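Local structure of GlcNAc Inducible Gene 2, GIG2 (Candida albicans, 6AKZ) at residues 103-108 and 133-138; 127-132 and 175-180; 257-262 and 367-372; 393-398 and 415-420. The protein binds an iron ion and probably acts as a metal-dependent oxygenase of the Gig2-like (DUF1479) family, within the cupin clan. All coordinates share one frame; numbering follows the deposited sequence.

In the fold
Contact 3 lies deepest. It pairs strands 256-261 and 367-371 in the middle of the main sheet. Contact 2 continues the same sheet to its outer strand 127-128, and Arg179 bonds to Val369 where the two meet. Both come near the iron site of His192, Asp194 and His355, and both combine backbone pairing with aromatic packing. Contact 1 is a buried helix pair lying on the sheet. It is joined across by apolar atoms, and Gln136 links it to Val130 of contact 2. Contact 4 is the most exposed. It joins a helix end to a loop, mainly through the side-chain oxygen of one asparagine, and its Gln415 reaches Phe131 of contact 2.

Contact 1: residues 103-108 and 133-138; sequences FNELVE and SKPQTE
Gln136 OE1 is gripped twice by Ser133, and both residues touch Leu106 of the other helix. Ser133 N donates to Gln136 OE1 at 3.1 Å. Ser133 OG donates to Gln136 OE1 at 2.6 Å. Both donors stand somewhat out of the amide plane. In return Gln136 N gives Ser133 OG a weak bond of 3.4 Å. This is a capping box, with Ser133 as the N-cap of helix 134-140. A chi1 of 70° sets Ser133 OG between its own backbone N and carbonyl carbon, where it reaches both the main chain and the side chain of Gln136. A methyl group lies against this cap, with Leu106 CD2 3.3 Å from Ser133 OG. The Pro135 ring packs against helix 96-112. Its CG meets two residues, at 3.7 Å from Glu105 CB and 3.8 Å from Leu106 CG. Leu106 and Pro135 run past one another in opposite senses. The short helix axes are 142° apart, nearer antiparallel than perpendicular. Within the 133-138 segment, Lys134 NZ meets Glu138 OE2 at 2.7 Å in a salt bridge, from above the carboxylate plane. Lys423 is a second partner of that oxygen, and Trp102 NE1 bonds to Glu138 OE1. The polar bonds thus stay within the 133-138 segment or go to other residues. The two helices are joined here by apolar packing, with no hydrogen bond between the segments.

Contact 2: residues 127-132 and 175-180; sequences WYNVFW and GDRIRI
Arg177 starts with CG between its backbone N and carbonyl carbon (chi1 58°) and runs extended to NE, while Trp127 has CG anti to its carbonyl carbon (chi1 -60°). These turns bring the guanidinium alongside the indole, with NH2 over the rim of one face. The residues sit where outer strand 127-128 pairs antiparallel with strand 178-181 in the main sheet of this cupin-clan protein. Arg177 NH2 stands 3.6 Å above the Trp127 ring plane, and the two planes are 21° apart. Arg179 CB lies over the opposite indole face. Arg177 NH1 also donates to Asn129 OD1 at 2.8 Å, in the guanidinium plane, so the group is held both over a face and at its edge. The nearest atom of the Trp127 side chain is about 8 Å from the bound iron. Tyr128 and Ile178 form a hydrogen-bonded pair: Tyr128 N to Ile178 O is 3.0 Å, and the return bond from Ile178 N to Tyr128 O is weak, 3.4 Å. On their face of the sheet, Tyr128 CB packs 3.6 Å from Ile178 CG1. Tyr128 OH bonds to Asn123 N. It also meets a water at 2.6 Å, and this water donates to Ile180 O at 2.7 Å.

Contact 3: residues 257-262 and 367-372; sequences QGWLAL and SSVLYY
Val369 lays its CG1 methyl over the face of the Trp259 indole, in a CH-pi contact. Val369 CG1 is 3.6 Å from the centroid of the six-membered ring, 19° off the normal. The indole reaches this place because Trp259 CG sits between its backbone N and carbonyl carbon (chi1 48°). Tyr371 has CG anti to its carbonyl carbon, beside the backbone N, and the face of its ring receives the indole edge in an offset T-shaped pair. The planes are 79° apart, with Trp259 CD1 3.7 Å from Tyr371 CE1. A water meets Tyr371 OH at 3.0 Å and accepts a weak bond from Trp259 NE1. Arg179 NE also bonds to Tyr371 OH, which probably helps hold the phenol. The nearest atom of the Tyr371 side chain is about 7 Å from the bound iron. On the other face of the sheet, Leu260 and Leu370 form an antiparallel hydrogen-bonded pair: Leu260 N to Leu370 O is 2.9 Å, and Leu370 N to Leu260 O is 3.0 Å. Nearby, Leu262 CD1 comes 4.3 Å from Leu370 CB. Leu260 and Leu262 pack on helix 96-112, and Leu370 on helix 134-140. In the sheet, strand 346-350 flanks strand 256-261, and strand 178-181 flanks strand 367-371.

Contact 4: residues 393-398 and 415-420; sequences LKNISP and QGANID
Asn395 reaches across to Gln415 and Ala417 from the end of helix 382-394, which finishes in a Schellman motif. Asn395 is its C-prime residue, with a positive phi of 55°. The tight part of the contact gathers round its side-chain oxygen. Ala417 N donates to Asn395 OD1 at 2.9 Å, nearly straight, from above the carbonyl plane. Gln415 N adds a weak bond to Asn395 OD1 at 3.0 Å. A second weak bond runs from Gln415 N to the main-chain Asn395 O at 3.4 Å. Asn395 OD1 thus bonds to two backbone N-H groups of the 415-417 loop, one of them weakly. The chi1 of Asn395, -145°, lies away from the staggered positions, a turn consistent with the pull of these bonds. Gln415 is bent at chi2 (-71°). The bend lays its CG 3.6 Å from Ile396 C and carries the amide toward the 129-131 chain. There Gln415 OE1 accepts from Phe131 N, while NE2 bonds to Asn129 O and Glu413. Ile396 O accepts from Trp132 NE1, so both segments are tied to the chain that follows strand 127-128. The other side is looser. Leu393 and Ile419 are exposed in the single chain. Ile419 still touches Phe392 of helix 382-394, but its side chain comes no nearer to the 393-398 segment than 4.6 Å. The contrast is sharp two residues earlier, where Ala417 CB lies 3.2 Å from Asn395 OD1.

Contact 1: residues 103-108 and 133-138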
loop_
_atom_site.group_PDB
_atom_site.type_symbol
_atom_site.label_atom_id
_atom_site.label_comp_id
_atom_site.label_asym_id
_atom_site.label_seq_id
_atom_site.Cartn_x
_atom_site.Cartn_y
_atom_site.Cartn_z
ATOM N N PHE A 103 12.953 2.063 -19.982
ATOM C CA PHE A 103 14.025 1.470 -19.158
ATOM C C PHE A 103 15.357 2.095 -19.589
ATOM O O PHE A 103 16.122 2.528 -18.760
ATOM C CB PHE A 103 14.106 -0.060 -19.311
ATOM C CG PHE A 103 15.195 -0.659 -18.519
ATOM C CD1 PHE A 103 15.131 -0.682 -17.146
ATOM C CD2 PHE A 103 16.386 -1.053 -19.141
ATOM C CE1 PHE A 103 16.192 -1.164 -16.366
ATOM C CE2 PHE A 103 17.445 -1.524 -18.397
ATOM C CZ PHE A 103 17.340 -1.592 -17.004
ATOM N N ASN A 104 15.591 2.135 -20.905
ATOM C CA ASN A 104 16.869 2.699 -21.350
ATOM C C ASN A 104 17.043 4.177 -21.029
ATOM O O ASN A 104 18.098 4.553 -20.576
ATOM C CB ASN A 104 17.053 2.455 -22.830
ATOM C CG ASN A 104 17.248 1.024 -23.149
ATOM O OD1 ASN A 104 17.909 0.266 -22.428
ATOM N ND2 ASN A 104 16.717 0.632 -24.262
ATOM N N GLU A 105 15.966 4.980 -21.149
ATOM C CA GLU A 105 15.989 6.370 -20.706
ATOM C C GLU A 105 16.208 6.527 -19.219
ATOM O O GLU A 105 16.945 7.427 -18.846
ATOM C CB GLU A 105 14.704 7.116 -21.067
ATOM C CG GLU A 105 14.513 7.223 -22.570
ATOM C CD GLU A 105 13.171 7.871 -23.012
ATOM O OE1 GLU A 105 12.058 7.628 -22.436
ATOM O OE2 GLU A 105 13.217 8.548 -24.058
ATOM N N LEU A 106 15.610 5.662 -18.396
ATOM C CA LEU A 106 15.914 5.717 -16.935
ATOM C C LEU A 106 17.380 5.456 -16.605
ATOM O O LEU A 106 17.964 6.054 -15.690
ATOM C CB LEU A 106 15.046 4.764 -16.121
ATOM C CG LEU A 106 13.553 5.135 -16.100
ATOM C CD1 LEU A 106 12.639 3.949 -15.776
ATOM C CD2 LEU A 106 13.336 6.237 -15.106
ATOM N N VAL A 107 17.936 4.454 -17.276
ATOM C CA VAL A 107 19.319 4.054 -16.991
ATOM C C VAL A 107 20.207 5.214 -17.430
ATOM O O VAL A 107 21.125 5.596 -16.706
ATOM C CB VAL A 107 19.687 2.794 -17.756
ATOM C CG1 VAL A 107 21.178 2.490 -17.778
ATOM C CG2 VAL A 107 18.934 1.610 -17.191
ATOM N N GLU A 108 19.967 5.736 -18.635
ATOM C CA GLU A 108 20.719 6.950 -19.071
ATOM C C GLU A 108 20.654 8.107 -18.081
ATOM O O GLU A 108 21.656 8.825 -17.857
ATOM C CB GLU A 108 20.235 7.412 -20.412
ATOM C CG GLU A 108 20.895 8.709 -20.901
ATOM C CD GLU A 108 20.480 9.048 -22.318
ATOM O OE1 GLU A 108 20.451 8.079 -23.142
ATOM O OE2 GLU A 108 20.199 10.260 -22.592
ATOM N N SER A 133 11.386 11.871 -13.602
ATOM C CA SER A 133 11.935 11.734 -14.953
ATOM C C SER A 133 10.849 11.620 -15.991
ATOM O O SER A 133 9.696 11.227 -15.685
ATOM C CB SER A 133 12.851 10.470 -15.000
ATOM O OG SER A 133 12.106 9.267 -14.913
ATOM N N LYS A 134 11.183 11.915 -17.255
ATOM C CA LYS A 134 10.227 11.779 -18.306
ATOM C C LYS A 134 9.581 10.367 -18.399
ATOM O O LYS A 134 8.361 10.247 -18.615
ATOM C CB LYS A 134 10.859 12.154 -19.657
ATOM C CG LYS A 134 9.881 12.064 -20.848
ATOM C CD LYS A 134 10.681 12.019 -22.146
ATOM C CE LYS A 134 9.998 12.758 -23.286
ATOM N NZ LYS A 134 9.505 11.863 -24.382
ATOM N N PRO A 135 10.416 9.289 -18.291
ATOM C CA PRO A 135 9.734 7.997 -18.398
ATOM C C PRO A 135 8.713 7.759 -17.268
ATOM O O PRO A 135 7.671 7.110 -17.519
ATOM C CB PRO A 135 10.863 6.958 -18.370
ATOM C CG PRO A 135 12.168 7.755 -18.420
ATOM C CD PRO A 135 11.889 9.178 -18.308
ATOM N N GLN A 136 9.034 8.203 -16.062
ATOM C CA GLN A 136 8.104 8.172 -14.958
ATOM C C GLN A 136 6.796 8.933 -15.190
ATOM O O GLN A 136 5.668 8.386 -15.015
ATOM C CB GLN A 136 8.757 8.559 -13.657
ATOM C CG GLN A 136 9.699 7.499 -13.134
ATOM C CD GLN A 136 10.602 8.083 -12.107
ATOM O OE1 GLN A 136 11.393 9.025 -12.385
ATOM N NE2 GLN A 136 10.539 7.499 -10.885
ATOM N N THR A 137 6.916 10.148 -15.680
ATOM C CA THR A 137 5.768 10.985 -15.957
ATOM C C THR A 137 4.976 10.389 -17.082
ATOM O O THR A 137 3.731 10.247 -16.979
ATOM C CB THR A 137 6.200 12.454 -16.226
ATOM O OG1 THR A 137 6.766 12.958 -15.043
ATOM C CG2 THR A 137 5.034 13.326 -16.581
ATOM N N GLU A 138 5.659 9.882 -18.120
ATOM C CA GLU A 138 4.932 9.239 -19.173
ATOM C C GLU A 138 4.233 7.941 -18.771
ATOM O O GLU A 138 3.176 7.617 -19.284
ATOM C CB GLU A 138 5.816 8.950 -20.406
ATOM C CG GLU A 138 6.293 10.233 -21.116
ATOM C CD GLU A 138 7.094 9.915 -22.375
ATOM O OE1 GLU A 138 7.520 8.733 -22.549
ATOM O OE2 GLU A 138 7.276 10.859 -23.192
#

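Contact 2: residues 127-132 and 175-180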
loop_
_atom_site.group_PDB
_atom_site.type_symbol
_atom_site.label_atom_id
_atom_site.label_comp_id
_atom_site.label_asym_id
_atom_site.label_seq_id
_atom_site.Cartn_x
_atom_site.Cartn_y
_atom_site.Cartn_z
ATOM N N TRP A 127 18.187 0.448 -5.564
ATOM C CA TRP A 127 17.170 1.498 -5.530
ATOM C C TRP A 127 17.725 2.803 -6.092
ATOM O O TRP A 127 18.823 3.222 -5.726
ATOM C CB TRP A 127 16.665 1.710 -4.102
ATOM C CG TRP A 127 16.041 0.489 -3.498
ATOM C CD1 TRP A 127 16.670 -0.479 -2.771
ATOM C CD2 TRP A 127 14.662 0.105 -3.570
ATOM N NE1 TRP A 127 15.769 -1.442 -2.386
ATOM C CE2 TRP A 127 14.530 -1.107 -2.864
ATOM C CE3 TRP A 127 13.528 0.667 -4.163
ATOM C CZ2 TRP A 127 13.310 -1.766 -2.734
ATOM C CZ3 TRP A 127 12.317 0.011 -4.033
ATOM C CH2 TRP A 127 12.217 -1.192 -3.324
ATOM N N TYR A 128 16.974 3.444 -6.985
ATOM C CA TYR A 128 17.446 4.708 -7.596
ATOM C C TYR A 128 16.447 5.837 -7.273
ATOM O O TYR A 128 15.259 5.724 -7.591
ATOM C CB TYR A 128 17.543 4.497 -9.089
ATOM C CG TYR A 128 18.649 3.532 -9.389
ATOM C CD1 TYR A 128 18.422 2.149 -9.403
ATOM C CD2 TYR A 128 19.938 3.992 -9.602
ATOM C CE1 TYR A 128 19.485 1.267 -9.594
ATOM C CE2 TYR A 128 21.002 3.116 -9.829
ATOM C CZ TYR A 128 20.767 1.750 -9.841
ATOM O OH TYR A 128 21.800 0.881 -10.059
ATOM N N ASN A 129 16.927 6.912 -6.642
ATOM C CA ASN A 129 16.070 7.969 -6.109
ATOM C C ASN A 129 15.807 8.991 -7.203
ATOM O O ASN A 129 16.257 10.143 -7.113
ATOM C CB ASN A 129 16.706 8.605 -4.862
ATOM C CG ASN A 129 16.673 7.667 -3.661
ATOM O OD1 ASN A 129 16.467 6.483 -3.805
ATOM N ND2 ASN A 129 16.812 8.205 -2.486
ATOM N N VAL A 130 15.176 8.522 -8.272
ATOM C CA VAL A 130 14.708 9.325 -9.343
ATOM C C VAL A 130 13.169 9.288 -9.203
ATOM O O VAL A 130 12.526 8.210 -9.118
ATOM C CB VAL A 130 15.232 8.872 -10.714
ATOM C CG1 VAL A 130 14.816 7.441 -11.106
ATOM C CG2 VAL A 130 14.731 9.801 -11.790
ATOM N N PHE A 131 12.570 10.466 -9.195
ATOM C CA PHE A 131 11.117 10.599 -8.995
ATOM C C PHE A 131 10.322 11.180 -10.160
ATOM O O PHE A 131 9.180 10.702 -10.410
ATOM C CB PHE A 131 10.905 11.410 -7.729
ATOM C CG PHE A 131 11.518 10.774 -6.515
ATOM C CD1 PHE A 131 10.893 9.732 -5.859
ATOM C CD2 PHE A 131 12.812 11.150 -6.083
ATOM C CE1 PHE A 131 11.441 9.172 -4.723
ATOM C CE2 PHE A 131 13.399 10.567 -4.960
ATOM C CZ PHE A 131 12.706 9.562 -4.272
ATOM N N TRP A 132 10.869 12.203 -10.871
ATOM C CA TRP A 132 10.124 13.009 -11.831
ATOM C C TRP A 132 10.609 12.911 -13.297
ATOM O O TRP A 132 10.300 13.778 -14.139
ATOM C CB TRP A 132 10.028 14.506 -11.349
ATOM C CG TRP A 132 9.629 14.726 -9.893
ATOM C CD1 TRP A 132 10.367 15.316 -8.903
ATOM C CD2 TRP A 132 8.439 14.241 -9.246
ATOM N NE1 TRP A 132 9.707 15.264 -7.679
ATOM C CE2 TRP A 132 8.521 14.601 -7.866
ATOM C CE3 TRP A 132 7.301 13.578 -9.703
ATOM C CZ2 TRP A 132 7.519 14.319 -6.963
ATOM C CZ3 TRP A 132 6.288 13.265 -8.749
ATOM C CH2 TRP A 132 6.404 13.655 -7.425
ATOM N N GLY A 175 5.039 10.564 -5.451
ATOM C CA GLY A 175 6.330 10.306 -6.125
ATOM C C GLY A 175 7.044 9.149 -5.497
ATOM O O GLY A 175 7.220 9.089 -4.275
ATOM N N ASP A 176 7.456 8.197 -6.315
ATOM C CA ASP A 176 8.218 7.071 -5.837
ATOM C C ASP A 176 9.316 6.749 -6.820
ATOM O O ASP A 176 9.378 7.303 -7.942
ATOM C CB ASP A 176 7.303 5.866 -5.577
ATOM C CG ASP A 176 7.742 5.000 -4.388
ATOM O OD1 ASP A 176 8.882 5.040 -3.982
ATOM O OD2 ASP A 176 6.926 4.218 -3.864
ATOM N N ARG A 177 10.148 5.808 -6.402
ATOM C CA ARG A 177 11.394 5.606 -7.097
ATOM C C ARG A 177 11.353 4.382 -7.934
ATOM O O ARG A 177 10.297 3.884 -8.261
ATOM C CB ARG A 177 12.499 5.626 -6.113
ATOM C CG ARG A 177 12.393 4.650 -5.065
ATOM C CD ARG A 177 13.395 5.017 -4.013
ATOM N NE ARG A 177 13.313 4.042 -2.926
ATOM C CZ ARG A 177 14.299 3.852 -2.030
ATOM N NH1 ARG A 177 15.440 4.565 -2.072
ATOM N NH2 ARG A 177 14.153 2.935 -1.104
ATOM N N ILE A 178 12.506 4.021 -8.496
ATOM C CA ILE A 178 12.637 2.853 -9.309
ATOM C C ILE A 178 13.607 1.845 -8.635
ATOM O O ILE A 178 14.417 2.186 -7.793
ATOM C CB ILE A 178 13.029 3.226 -10.739
ATOM C CG1 ILE A 178 14.435 3.749 -10.828
ATOM C CG2 ILE A 178 12.041 4.284 -11.324
ATOM C CD1 ILE A 178 14.941 3.894 -12.266
ATOM N N ARG A 179 13.444 0.577 -9.003
ATOM C CA ARG A 179 14.353 -0.477 -8.617
ATOM C C ARG A 179 14.925 -1.122 -9.871
ATOM O O ARG A 179 14.215 -1.387 -10.860
ATOM C CB ARG A 179 13.647 -1.500 -7.750
ATOM C CG ARG A 179 14.461 -2.792 -7.671
ATOM C CD ARG A 179 13.847 -3.764 -6.721
ATOM N NE ARG A 179 12.459 -4.231 -6.989
ATOM C CZ ARG A 179 12.057 -5.133 -7.884
ATOM N NH1 ARG A 179 12.872 -5.571 -8.835
ATOM N NH2 ARG A 179 10.793 -5.610 -7.821
ATOM N N ILE A 180 16.253 -1.276 -9.906
ATOM C CA ILE A 180 16.875 -2.041 -10.970
ATOM C C ILE A 180 17.817 -2.996 -10.248
ATOM O O ILE A 180 18.883 -2.560 -9.791
ATOM C CB ILE A 180 17.690 -1.157 -11.946
ATOM C CG1 ILE A 180 16.782 -0.107 -12.584
ATOM C CG2 ILE A 180 18.284 -1.990 -13.074
ATOM C CD1 ILE A 180 17.513 0.921 -13.423
HETATM O O HOH W 1 21.336 -1.651 -10.383
#

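Contact 3: residues 257-262 and 367-372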
loop_
_atom_site.group_PDB
_atom_site.type_symbol
_atom_site.label_atom_id
_atom_site.label_comp_id
_atom_site.label_asym_id
_atom_site.label_seq_id
_atom_site.Cartn_x
_atom_site.Cartn_y
_atom_site.Cartn_z
ATOM N N GLN A 257 -0.522 -0.721 -3.157
ATOM C CA GLN A 257 0.856 -0.530 -3.635
ATOM C C GLN A 257 0.906 -1.194 -5.000
ATOM O O GLN A 257 0.102 -2.058 -5.340
ATOM C CB GLN A 257 1.874 -1.215 -2.758
ATOM C CG GLN A 257 1.997 -0.621 -1.334
ATOM C CD GLN A 257 3.205 -1.159 -0.572
ATOM O OE1 GLN A 257 4.298 -1.147 -1.105
ATOM N NE2 GLN A 257 3.035 -1.522 0.696
ATOM N N GLY A 258 1.853 -0.760 -5.780
ATOM C CA GLY A 258 1.991 -1.257 -7.141
ATOM C C GLY A 258 3.268 -0.974 -7.849
ATOM O O GLY A 258 4.001 -0.050 -7.442
ATOM N N TRP A 259 3.447 -1.639 -8.979
ATOM C CA TRP A 259 4.512 -1.256 -9.891
ATOM C C TRP A 259 4.347 -1.820 -11.258
ATOM O O TRP A 259 3.542 -2.798 -11.473
ATOM C CB TRP A 259 5.859 -1.724 -9.335
ATOM C CG TRP A 259 6.017 -3.127 -8.832
ATOM C CD1 TRP A 259 6.243 -3.460 -7.514
ATOM C CD2 TRP A 259 6.119 -4.386 -9.565
ATOM N NE1 TRP A 259 6.459 -4.822 -7.392
ATOM C CE2 TRP A 259 6.421 -5.406 -8.604
ATOM C CE3 TRP A 259 5.995 -4.747 -10.903
ATOM C CZ2 TRP A 259 6.528 -6.735 -8.937
ATOM C CZ3 TRP A 259 6.128 -6.079 -11.259
ATOM C CH2 TRP A 259 6.383 -7.051 -10.295
ATOM N N LEU A 260 5.002 -1.141 -12.174
ATOM C CA LEU A 260 5.064 -1.506 -13.599
ATOM C C LEU A 260 6.335 -2.265 -13.869
ATOM O O LEU A 260 7.430 -1.778 -13.542
ATOM C CB LEU A 260 5.001 -0.264 -14.503
ATOM C CG LEU A 260 5.201 -0.459 -16.046
ATOM C CD1 LEU A 260 3.990 -1.165 -16.575
ATOM C CD2 LEU A 260 5.336 0.905 -16.655
ATOM N N ALA A 261 6.221 -3.428 -14.479
ATOM C CA ALA A 261 7.371 -4.274 -14.854
ATOM C C ALA A 261 8.174 -3.732 -16.039
ATOM O O ALA A 261 7.628 -3.542 -17.123
ATOM C CB ALA A 261 6.903 -5.709 -15.180
ATOM N N LEU A 262 9.462 -3.486 -15.824
ATOM C CA LEU A 262 10.386 -2.977 -16.864
ATOM C C LEU A 262 11.292 -4.126 -17.355
ATOM O O LEU A 262 12.159 -3.916 -18.226
ATOM C CB LEU A 262 11.254 -1.887 -16.259
ATOM C CG LEU A 262 10.515 -0.668 -15.688
ATOM C CD1 LEU A 262 11.546 0.299 -15.094
ATOM C CD2 LEU A 262 9.634 -0.067 -16.751
ATOM N N SER A 367 16.056 -7.320 -12.700
ATOM C CA SER A 367 14.686 -7.313 -12.242
ATOM C C SER A 367 14.414 -5.810 -11.849
ATOM O O SER A 367 14.880 -5.300 -10.833
ATOM C CB SER A 367 14.519 -8.209 -11.063
ATOM O OG SER A 367 13.267 -8.015 -10.537
ATOM N N SER A 368 13.658 -5.143 -12.707
ATOM C CA SER A 368 13.454 -3.698 -12.621
ATOM C C SER A 368 11.970 -3.361 -12.712
ATOM O O SER A 368 11.221 -3.948 -13.507
ATOM C CB SER A 368 14.151 -3.040 -13.732
ATOM O OG SER A 368 15.546 -3.403 -13.739
ATOM N N VAL A 369 11.599 -2.439 -11.825
ATOM C CA VAL A 369 10.247 -1.975 -11.743
ATOM C C VAL A 369 10.187 -0.486 -11.489
ATOM O O VAL A 369 11.115 0.145 -10.962
ATOM C CB VAL A 369 9.391 -2.736 -10.716
ATOM C CG1 VAL A 369 9.425 -4.223 -10.956
ATOM C CG2 VAL A 369 9.761 -2.395 -9.275
ATOM N N LEU A 370 9.034 0.063 -11.824
ATOM C CA LEU A 370 8.749 1.490 -11.544
ATOM C C LEU A 370 7.560 1.512 -10.605
ATOM O O LEU A 370 6.493 1.021 -10.970
ATOM C CB LEU A 370 8.406 2.137 -12.861
ATOM C CG LEU A 370 8.092 3.654 -13.031
ATOM C CD1 LEU A 370 8.231 3.882 -14.534
ATOM C CD2 LEU A 370 6.650 3.926 -12.621
ATOM N N TYR A 371 7.813 1.946 -9.387
ATOM C CA TYR A 371 6.816 1.972 -8.328
ATOM C C TYR A 371 5.787 3.051 -8.577
ATOM O O TYR A 371 6.156 4.194 -8.858
ATOM C CB TYR A 371 7.418 2.191 -6.942
ATOM C CG TYR A 371 8.209 0.939 -6.481
ATOM C CD1 TYR A 371 7.590 -0.099 -5.819
ATOM C CD2 TYR A 371 9.543 0.809 -6.817
ATOM C CE1 TYR A 371 8.298 -1.261 -5.449
ATOM C CE2 TYR A 371 10.252 -0.340 -6.425
ATOM C CZ TYR A 371 9.642 -1.362 -5.768
ATOM O OH TYR A 371 10.342 -2.529 -5.427
ATOM N N TYR A 372 4.514 2.679 -8.433
ATOM C CA TYR A 372 3.371 3.627 -8.573
ATOM C C TYR A 372 2.179 3.010 -7.891
ATOM O O TYR A 372 1.738 1.951 -8.336
ATOM C CB TYR A 372 3.160 3.949 -10.089
ATOM C CG TYR A 372 2.125 5.005 -10.360
ATOM C CD1 TYR A 372 2.067 6.180 -9.551
ATOM C CD2 TYR A 372 1.318 4.933 -11.498
ATOM C CE1 TYR A 372 1.121 7.175 -9.838
ATOM C CE2 TYR A 372 0.335 5.903 -11.733
ATOM C CZ TYR A 372 0.257 6.993 -10.898
ATOM O OH TYR A 372 -0.684 7.981 -11.088
HETATM O O HOH W 2 8.778 -5.055 -5.030
#

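Contact 4: residues 393-398 and 415-420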
loop_
_atom_site.group_PDB
_atom_site.type_symbol
_atom_site.label_atom_id
_atom_site.label_comp_id
_atom_site.label_asym_id
_atom_site.label_seq_id
_atom_site.Cartn_x
_atom_site.Cartn_y
_atom_site.Cartn_z
ATOM N N LEU A 393 7.657 21.109 -9.307
ATOM C CA LEU A 393 7.881 22.486 -9.796
ATOM C C LEU A 393 9.350 22.879 -9.478
ATOM O O LEU A 393 9.979 23.586 -10.265
ATOM C CB LEU A 393 6.887 23.472 -9.177
ATOM C CG LEU A 393 5.490 23.520 -9.792
ATOM C CD1 LEU A 393 4.574 24.431 -8.960
ATOM C CD2 LEU A 393 5.535 23.918 -11.270
ATOM N N LYS A 394 9.861 22.454 -8.356
ATOM C CA LYS A 394 11.252 22.730 -7.941
ATOM C C LYS A 394 12.284 21.694 -8.423
ATOM O O LYS A 394 13.494 21.895 -8.210
ATOM C CB LYS A 394 11.337 22.775 -6.431
ATOM C CG LYS A 394 10.617 23.976 -5.847
ATOM C CD LYS A 394 10.599 23.958 -4.331
ATOM C CE LYS A 394 11.804 24.704 -3.792
ATOM N NZ LYS A 394 12.147 24.356 -2.384
ATOM N N ASN A 395 11.828 20.605 -9.061
ATOM C CA ASN A 395 12.724 19.539 -9.521
ATOM C C ASN A 395 13.607 18.935 -8.446
ATOM O O ASN A 395 14.805 18.719 -8.641
ATOM C CB ASN A 395 13.579 20.091 -10.637
ATOM C CG ASN A 395 13.894 19.090 -11.692
ATOM O OD1 ASN A 395 13.464 17.926 -11.687
ATOM N ND2 ASN A 395 14.633 19.554 -12.655
ATOM N N ILE A 396 13.000 18.614 -7.319
ATOM C CA ILE A 396 13.642 18.009 -6.122
ATOM C C ILE A 396 12.851 16.729 -5.705
ATOM O O ILE A 396 11.805 16.436 -6.268
ATOM C CB ILE A 396 13.731 18.985 -4.955
ATOM C CG1 ILE A 396 12.351 19.512 -4.573
ATOM C CG2 ILE A 396 14.685 20.160 -5.325
ATOM C CD1 ILE A 396 12.358 20.351 -3.301
ATOM N N SER A 397 13.315 16.086 -4.660
ATOM C CA SER A 397 12.753 14.827 -4.170
ATOM C C SER A 397 11.476 15.176 -3.454
ATOM O O SER A 397 11.395 16.246 -2.895
ATOM C CB SER A 397 13.715 14.168 -3.164
ATOM O OG SER A 397 14.734 13.518 -3.870
ATOM N N PRO A 398 10.475 14.238 -3.430
ATOM C CA PRO A 398 9.340 14.446 -2.549
ATOM C C PRO A 398 9.816 14.304 -1.128
ATOM O O PRO A 398 10.921 13.775 -0.848
ATOM C CB PRO A 398 8.362 13.322 -2.931
ATOM C CG PRO A 398 9.119 12.327 -3.709
ATOM C CD PRO A 398 10.296 13.057 -4.326
ATOM N N GLN A 415 15.782 16.197 -10.747
ATOM C CA GLN A 415 14.857 15.055 -10.884
ATOM C C GLN A 415 14.243 14.820 -12.221
ATOM O O GLN A 415 13.316 13.958 -12.320
ATOM C CB GLN A 415 13.789 15.174 -9.786
ATOM C CG GLN A 415 14.346 14.917 -8.369
ATOM C CD GLN A 415 14.700 13.466 -8.140
ATOM O OE1 GLN A 415 14.252 12.606 -8.882
ATOM N NE2 GLN A 415 15.463 13.193 -7.090
ATOM N N GLY A 416 14.627 15.582 -13.252
ATOM C CA GLY A 416 14.120 15.372 -14.577
ATOM C C GLY A 416 12.744 15.893 -14.883
ATOM O O GLY A 416 12.160 15.530 -15.899
ATOM N N ALA A 417 12.195 16.738 -14.007
ATOM C CA ALA A 417 10.822 17.250 -14.130
ATOM C C ALA A 417 10.710 18.119 -15.308
ATOM O O ALA A 417 11.548 18.981 -15.500
ATOM C CB ALA A 417 10.480 18.077 -12.919
ATOM N N ASN A 418 9.751 17.850 -16.143
ATOM C CA ASN A 418 9.429 18.741 -17.242
ATOM C C ASN A 418 7.969 18.814 -17.414
ATOM O O ASN A 418 7.335 17.817 -17.754
ATOM C CB ASN A 418 10.060 18.272 -18.558
ATOM C CG ASN A 418 11.365 18.931 -18.822
ATOM O OD1 ASN A 418 12.399 18.289 -18.852
ATOM N ND2 ASN A 418 11.328 20.249 -19.007
ATOM N N ILE A 419 7.419 20.008 -17.202
ATOM C CA ILE A 419 6.020 20.250 -17.451
ATOM C C ILE A 419 5.576 19.678 -18.804
ATOM O O ILE A 419 4.460 19.185 -18.929
ATOM C CB ILE A 419 5.703 21.787 -17.426
ATOM C CG1 ILE A 419 5.656 22.292 -16.000
ATOM C CG2 ILE A 419 4.374 22.085 -18.082
ATOM C CD1 ILE A 419 4.340 21.985 -15.300
ATOM N N ASP A 420 6.401 19.785 -19.843
ATOM C CA ASP A 420 5.960 19.307 -21.140
ATOM C C ASP A 420 5.753 17.771 -21.190
ATOM O O ASP A 420 5.024 17.344 -22.068
ATOM C CB ASP A 420 6.930 19.656 -22.282
ATOM C CG ASP A 420 6.854 21.145 -22.725
ATOM O OD1 ASP A 420 5.978 21.923 -22.274
ATOM O OD2 ASP A 420 7.719 21.506 -23.565
#